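Putative S-adenosyl-L-methionine-dependent Methyltransferase (Methanococcus maripaludis, PDB 3DLC) binds S-adenosylmethionine and is probably a methyltransferase that uses it as methyl donor, although its natural acceptor substrate is not established. Local coordinates at residues A[37-42]-A[143-148]; A[113-118]-A[135-140]. One frame throughout, in Å; residues are numbered along the deposited sequence.

Contact 1: residues A[37-42]-A[143-148]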
loop_
_atom_site.group_PDB
_atom_site.type_symbol
_atom_site.label_atom_id
_atom_site.label_comp_id
_atom_site.label_asym_id
_atom_site.label_seq_id
_atom_site.Cartn_x
_atom_site.Cartn_y
_atom_site.Cartn_z
ATOM N N ILE A 37 0.788 8.323 -10.662
ATOM C CA ILE A 37 0.455 8.585 -12.070
ATOM C C ILE A 37 1.571 9.354 -12.741
ATOM O O ILE A 37 1.989 9.029 -13.861
ATOM C CB ILE A 37 -0.922 9.292 -12.168
ATOM C CG1 ILE A 37 -2.021 8.303 -11.771
ATOM C CG2 ILE A 37 -1.123 9.888 -13.579
ATOM C CD1 ILE A 37 -3.368 8.916 -11.502
ATOM N N ASN A 38 2.038 10.394 -12.068
ATOM C CA ASN A 38 3.074 11.245 -12.650
ATOM C C ASN A 38 4.392 10.511 -12.788
ATOM O O ASN A 38 5.127 10.727 -13.754
ATOM C CB ASN A 38 3.292 12.486 -11.811
ATOM C CG ASN A 38 2.160 13.485 -11.925
ATOM O OD1 ASN A 38 1.285 13.350 -12.789
ATOM N ND2 ASN A 38 2.135 14.471 -11.026
ATOM N N ARG A 39 4.711 9.639 -11.836
ATOM C CA ARG A 39 6.001 8.998 -11.854
ATOM C C ARG A 39 6.151 7.975 -12.995
ATOM O O ARG A 39 7.193 7.903 -13.618
ATOM C CB ARG A 39 6.270 8.397 -10.481
ATOM C CG ARG A 39 7.702 8.076 -10.287
ATOM C CD ARG A 39 8.037 7.666 -8.858
ATOM N NE ARG A 39 9.430 7.298 -8.814
ATOM C CZ ARG A 39 10.369 7.830 -8.034
ATOM N NH1 ARG A 39 10.105 8.636 -7.012
ATOM N NH2 ARG A 39 11.599 7.437 -8.215
ATOM N N PHE A 40 5.132 7.098 -13.167
ATOM C CA PHE A 40 5.225 6.032 -14.114
ATOM C C PHE A 40 4.466 6.215 -15.396
ATOM O O PHE A 40 4.764 5.530 -16.360
ATOM C CB PHE A 40 4.796 4.723 -13.463
ATOM C CG PHE A 40 5.461 4.441 -12.142
ATOM C CD1 PHE A 40 6.825 4.289 -12.044
ATOM C CD2 PHE A 40 4.718 4.366 -10.994
ATOM C CE1 PHE A 40 7.423 4.034 -10.838
ATOM C CE2 PHE A 40 5.305 4.116 -9.775
ATOM C CZ PHE A 40 6.669 3.952 -9.700
ATOM N N GLY A 41 3.508 7.121 -15.440
ATOM C CA GLY A 41 2.742 7.297 -16.664
ATOM C C GLY A 41 1.821 6.141 -17.004
ATOM O O GLY A 41 1.386 6.040 -18.159
ATOM N N ILE A 42 1.532 5.272 -16.025
ATOM C CA ILE A 42 0.600 4.143 -16.189
ATOM C C ILE A 42 -0.757 4.637 -15.738
ATOM O O ILE A 42 -0.906 5.078 -14.597
ATOM C CB ILE A 42 1.014 2.880 -15.408
ATOM C CG1 ILE A 42 2.507 2.531 -15.588
ATOM C CG2 ILE A 42 0.146 1.711 -15.854
ATOM C CD1 ILE A 42 3.045 1.572 -14.525
ATOM N N LYS A 143 5.369 -1.961 -12.786
ATOM C CA LYS A 143 6.004 -1.166 -11.731
ATOM C C LYS A 143 5.315 -1.377 -10.390
ATOM O O LYS A 143 4.117 -1.674 -10.347
ATOM C CB LYS A 143 5.927 0.346 -12.050
ATOM C CG LYS A 143 6.554 0.783 -13.371
ATOM C CD LYS A 143 8.049 0.742 -13.326
ATOM C CE LYS A 143 8.656 1.233 -14.629
ATOM N NZ LYS A 143 10.111 1.251 -14.577
ATOM N N THR A 144 6.070 -1.183 -9.311
ATOM C CA THR A 144 5.500 -1.162 -7.968
ATOM C C THR A 144 5.750 0.185 -7.292
ATOM O O THR A 144 6.638 0.940 -7.662
ATOM C CB THR A 144 6.030 -2.287 -7.039
ATOM O OG1 THR A 144 7.351 -1.995 -6.556
ATOM C CG2 THR A 144 6.066 -3.624 -7.724
ATOM N N TYR A 145 4.963 0.442 -6.247
ATOM C CA TYR A 145 5.120 1.635 -5.399
ATOM C C TYR A 145 4.581 1.202 -4.039
ATOM O O TYR A 145 3.405 1.350 -3.730
ATOM C CB TYR A 145 4.356 2.792 -6.003
ATOM C CG TYR A 145 4.705 4.163 -5.458
ATOM C CD1 TYR A 145 5.791 4.878 -5.936
ATOM C CD2 TYR A 145 3.899 4.790 -4.524
ATOM C CE1 TYR A 145 6.061 6.148 -5.512
ATOM C CE2 TYR A 145 4.167 6.069 -4.100
ATOM C CZ TYR A 145 5.250 6.749 -4.593
ATOM O OH TYR A 145 5.468 8.029 -4.149
ATOM N N ILE A 146 5.488 0.617 -3.252
ATOM C CA ILE A 146 5.134 -0.101 -2.002
ATOM C C ILE A 146 5.885 0.503 -0.844
ATOM O O ILE A 146 7.122 0.517 -0.814
ATOM C CB ILE A 146 5.486 -1.603 -2.150
ATOM C CG1 ILE A 146 4.609 -2.235 -3.241
ATOM C CG2 ILE A 146 5.393 -2.319 -0.812
ATOM C CD1 ILE A 146 5.100 -3.571 -3.719
ATOM N N GLY A 147 5.155 1.034 0.132
ATOM C CA GLY A 147 5.845 1.723 1.218
ATOM C C GLY A 147 4.877 2.458 2.091
ATOM O O GLY A 147 3.828 1.910 2.455
ATOM N N GLY A 148 5.210 3.689 2.412
ATOM C CA GLY A 148 4.339 4.522 3.239
ATOM C C GLY A 148 4.732 5.964 3.202
ATOM O O GLY A 148 5.791 6.300 2.730
#
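F40, at the C-terminal end of helix 28-40, lays its ring against K143 and Y145 of strand 142-148, and this is the tight part of the contact. K143 CB sits 4.0 Å from the centroid of the F40 ring, only 9° off the ring normal, in a CH-pi contact over one face; R39 CB covers the opposite face, so the ring is sandwiched between aliphatic carbons. At its edge, F40 CE2 meets Y145 CD1 at 3.9 Å, while F40 CZ comes within 3.6 Å of T144 O. With K143 CG anti to the carbonyl carbon (chi1 -58°), CG touches both F40 CD1 and I42 CD1, each at 3.8 Å; a bend at chi2 then turns CD along the ring before the chain leads off.

The other flank is looser. R39 is solvent-exposed, and in the conformer described its extended chain brings CD no nearer than 4.2 Å to Y145 CE1, while its guanidinium makes weak, long ion pairs with E199 and E205. Y145 is better anchored, stacking on W208 of the neighbouring strand 206-211. The K143 ammonium is hydrogen-bonded to S212 OG, so the contact itself rests on apolar and CH-pi packing against the Rossmann-like sheet.

Contact 2: residues A[113-118]-A[135-140]. With SAM (S-adenosylmethionine), chain C.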
loop_
_atom_site.group_PDB
_atom_site.type_symbol
_atom_site.label_atom_id
_atom_site.label_comp_id
_atom_site.label_asym_id
_atom_site.label_seq_id
_atom_site.Cartn_x
_atom_site.Cartn_y
_atom_site.Cartn_z
ATOM N N ASP A 113 -0.214 -4.506 -14.077
ATOM C CA ASP A 113 0.598 -3.423 -14.630
ATOM C C ASP A 113 1.258 -2.563 -13.556
ATOM O O ASP A 113 2.331 -2.012 -13.755
ATOM C CB ASP A 113 -0.279 -2.549 -15.537
ATOM C CG ASP A 113 -0.793 -3.312 -16.745
ATOM O OD1 ASP A 113 0.038 -3.728 -17.584
ATOM O OD2 ASP A 113 -2.002 -3.492 -16.854
ATOM N N LEU A 114 0.567 -2.437 -12.439
ATOM C CA LEU A 114 0.983 -1.595 -11.327
ATOM C C LEU A 114 0.578 -2.229 -10.020
ATOM O O LEU A 114 -0.524 -2.740 -9.910
ATOM C CB LEU A 114 0.332 -0.214 -11.429
ATOM C CG LEU A 114 0.624 0.784 -10.318
ATOM C CD1 LEU A 114 2.099 1.195 -10.263
ATOM C CD2 LEU A 114 -0.306 2.027 -10.490
ATOM N N ILE A 115 1.488 -2.259 -9.061
ATOM C CA ILE A 115 1.192 -2.729 -7.709
ATOM C C ILE A 115 1.540 -1.608 -6.751
ATOM O O ILE A 115 2.685 -1.127 -6.737
ATOM C CB ILE A 115 1.970 -4.007 -7.340
ATOM C CG1 ILE A 115 1.665 -5.118 -8.341
ATOM C CG2 ILE A 115 1.697 -4.414 -5.918
ATOM C CD1 ILE A 115 2.524 -6.388 -8.169
ATOM N N VAL A 116 0.564 -1.189 -5.951
ATOM C CA VAL A 116 0.756 -0.152 -4.962
ATOM C C VAL A 116 0.440 -0.706 -3.578
ATOM O O VAL A 116 -0.289 -1.664 -3.439
ATOM C CB VAL A 116 -0.135 1.094 -5.265
ATOM C CG1 VAL A 116 0.133 1.627 -6.682
ATOM C CG2 VAL A 116 -1.632 0.797 -5.072
ATOM N N SER A 117 0.995 -0.079 -2.551
ATOM C CA SER A 117 0.690 -0.460 -1.174
ATOM C C SER A 117 1.167 0.632 -0.244
ATOM O O SER A 117 2.333 1.041 -0.311
ATOM C CB SER A 117 1.433 -1.715 -0.818
ATOM O OG SER A 117 1.186 -2.115 0.516
ATOM N N ARG A 118 0.268 1.099 0.629
ATOM C CA ARG A 118 0.602 2.106 1.624
ATOM C C ARG A 118 0.379 1.571 3.006
ATOM O O ARG A 118 -0.701 1.079 3.329
ATOM C CB ARG A 118 -0.232 3.378 1.448
ATOM C CG ARG A 118 0.132 4.448 2.437
ATOM C CD ARG A 118 -0.838 5.662 2.433
ATOM N NE ARG A 118 -0.421 6.572 3.475
ATOM C CZ ARG A 118 -0.646 6.356 4.776
ATOM N NH1 ARG A 118 -1.449 5.383 5.147
ATOM N NH2 ARG A 118 -0.100 7.145 5.672
ATOM N N TYR A 135 6.421 -10.082 -7.008
ATOM C CA TYR A 135 7.103 -10.183 -8.292
ATOM C C TYR A 135 6.377 -11.146 -9.217
ATOM O O TYR A 135 6.320 -10.895 -10.433
ATOM C CB TYR A 135 8.572 -10.575 -8.114
ATOM C CG TYR A 135 9.468 -10.175 -9.258
ATOM C CD1 TYR A 135 9.658 -8.842 -9.551
ATOM C CD2 TYR A 135 10.144 -11.092 -10.021
ATOM C CE1 TYR A 135 10.495 -8.422 -10.530
ATOM C CE2 TYR A 135 11.038 -10.675 -11.038
ATOM C CZ TYR A 135 11.196 -9.331 -11.272
ATOM O OH TYR A 135 12.019 -8.855 -12.272
ATOM N N ARG A 136 5.827 -12.232 -8.653
ATOM C CA ARG A 136 5.131 -13.194 -9.458
ATOM C C ARG A 136 3.935 -12.585 -10.196
ATOM O O ARG A 136 3.694 -12.887 -11.381
ATOM C CB ARG A 136 4.670 -14.378 -8.600
ATOM C CG ARG A 136 3.907 -15.428 -9.389
ATOM C CD ARG A 136 3.362 -16.550 -8.494
ATOM N NE ARG A 136 2.368 -16.102 -7.529
ATOM C CZ ARG A 136 1.110 -15.785 -7.826
ATOM N NH1 ARG A 136 0.653 -15.851 -9.066
ATOM N NH2 ARG A 136 0.300 -15.380 -6.848
ATOM N N ILE A 137 3.153 -11.773 -9.486
ATOM C CA ILE A 137 1.925 -11.230 -10.066
ATOM C C ILE A 137 2.156 -9.983 -10.934
ATOM O O ILE A 137 1.260 -9.539 -11.623
ATOM C CB ILE A 137 0.828 -10.953 -8.995
ATOM C CG1 ILE A 137 1.247 -9.853 -8.011
ATOM C CG2 ILE A 137 0.419 -12.259 -8.273
ATOM C CD1 ILE A 137 0.091 -9.073 -7.448
ATOM N N LEU A 138 3.339 -9.402 -10.879
ATOM C CA LEU A 138 3.700 -8.232 -11.664
ATOM C C LEU A 138 3.937 -8.634 -13.125
ATOM O O LEU A 138 4.642 -9.601 -13.408
ATOM C CB LEU A 138 4.982 -7.612 -11.057
ATOM C CG LEU A 138 5.437 -6.259 -11.584
ATOM C CD1 LEU A 138 4.343 -5.193 -11.392
ATOM C CD2 LEU A 138 6.730 -5.840 -10.867
ATOM N N LYS A 139 3.349 -7.862 -14.030
ATOM C CA LYS A 139 3.533 -8.053 -15.453
ATOM C C LYS A 139 4.923 -7.558 -15.858
ATOM O O LYS A 139 5.431 -6.568 -15.335
ATOM C CB LYS A 139 2.453 -7.280 -16.238
ATOM C CG LYS A 139 2.366 -7.679 -17.693
ATOM C CD LYS A 139 1.316 -6.826 -18.434
ATOM C CE LYS A 139 -0.042 -6.963 -17.835
ATOM N NZ LYS A 139 -0.991 -6.213 -18.699
ATOM N N SER A 140 5.529 -8.257 -16.807
ATOM C CA SER A 140 6.780 -7.796 -17.392
ATOM C C SER A 140 6.551 -6.368 -17.890
ATOM O O SER A 140 5.609 -6.085 -18.632
ATOM C CB SER A 140 7.216 -8.727 -18.527
ATOM O OG SER A 140 8.457 -8.335 -19.068
HETATM N N SAM C . -3.586 1.134 2.697
HETATM C CA SAM C . -4.550 1.734 3.656
HETATM C C SAM C . -4.266 3.201 3.820
HETATM O O SAM C . -3.162 3.635 3.485
HETATM O OXT SAM C . -5.126 3.906 4.335
HETATM C CB SAM C . -4.520 0.988 4.976
HETATM C CG SAM C . -3.228 1.035 5.726
HETATM S SD SAM C . -3.391 0.090 7.254
HETATM C CE SAM C . -2.205 1.039 8.167
HETATM C "C5'" SAM C . -2.493 -1.510 6.893
HETATM C "C4'" SAM C . -3.284 -2.654 6.191
HETATM O "O4'" SAM C . -2.521 -3.798 5.687
HETATM C "C3'" SAM C . -4.470 -3.203 7.024
HETATM O "O3'" SAM C . -5.649 -2.971 6.316
HETATM C "C2'" SAM C . -4.145 -4.693 7.149
HETATM O "O2'" SAM C . -5.234 -5.572 7.319
HETATM C "C1'" SAM C . -3.323 -4.957 5.875
HETATM N N9 SAM C . -2.411 -6.107 5.973
HETATM C C8 SAM C . -1.452 -6.310 6.938
HETATM N N7 SAM C . -0.737 -7.430 6.672
HETATM C C5 SAM C . -1.266 -7.965 5.527
HETATM C C6 SAM C . -0.980 -9.119 4.793
HETATM N N6 SAM C . -0.070 -10.043 5.151
HETATM N N1 SAM C . -1.680 -9.314 3.654
HETATM C C2 SAM C . -2.667 -8.442 3.259
HETATM N N3 SAM C . -3.026 -7.339 3.976
HETATM C C4 SAM C . -2.298 -7.131 5.071
HETATM O O HOH W 1 -3.438 -5.359 -18.217
#
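Strand 112-118 and the chain just past helix 127-137 come nearest at D113 and K139, whose CA atoms are 5.5 Å apart, L138 being the first residue to leave helical geometry, ahead of the short strand 138-139 and then strand 142-148. This is part of a beta-alpha-beta crossover in the Rossmann-like methyltransferase fold. The buried half is aliphatic: I115 CD1 reaches I137 CD1 at 3.7 Å and L138 CD1 at 3.9 Å. I137 has CG1 between its backbone N and carbonyl carbon (chi1 65°), an orientation that turns CD1 toward I115.

At the partly exposed end, D113 and K139 lie side by side in a salt bridge. In the conformer described, K139 NZ donates to D113 OD1 at 2.9 Å from the syn side, 31° out of the carboxylate plane, and a water accepts from NZ while donating to OD2, which also takes the backbone N-H of T46. With an alanine here, the K139 ammonium would probably lose its counter-charge and the T46 N-H this acceptor. At the strand's far end, R118 grips S-adenosylmethionine: its O accepts from SAM N at 3.0 Å, and its NH1 donates to SAM O at 3.0 Å with an N-H...O angle of 164°.

How the contacts relate
The centres of the two contacts are about 10 Å apart, and both contacts reach the same mixed sheet, in which strands 112-118 and 142-148 are parallel neighbours. Along the chain the order is 37-42, 113-118, 135-140 and 143-148, so both segments of contact 2 fall between those of contact 1. The contacts join directly through the sheet: Y145 N lies 2.8 Å from I115 O and G147 N 2.9 Å from S117 O, both probable hydrogen bonds. Contact 1 packs helix 28-40 on one face, and contact 2 packs helix 127-137 on the other, so this strand pair joins the two helix layers of the Rossmann-like core.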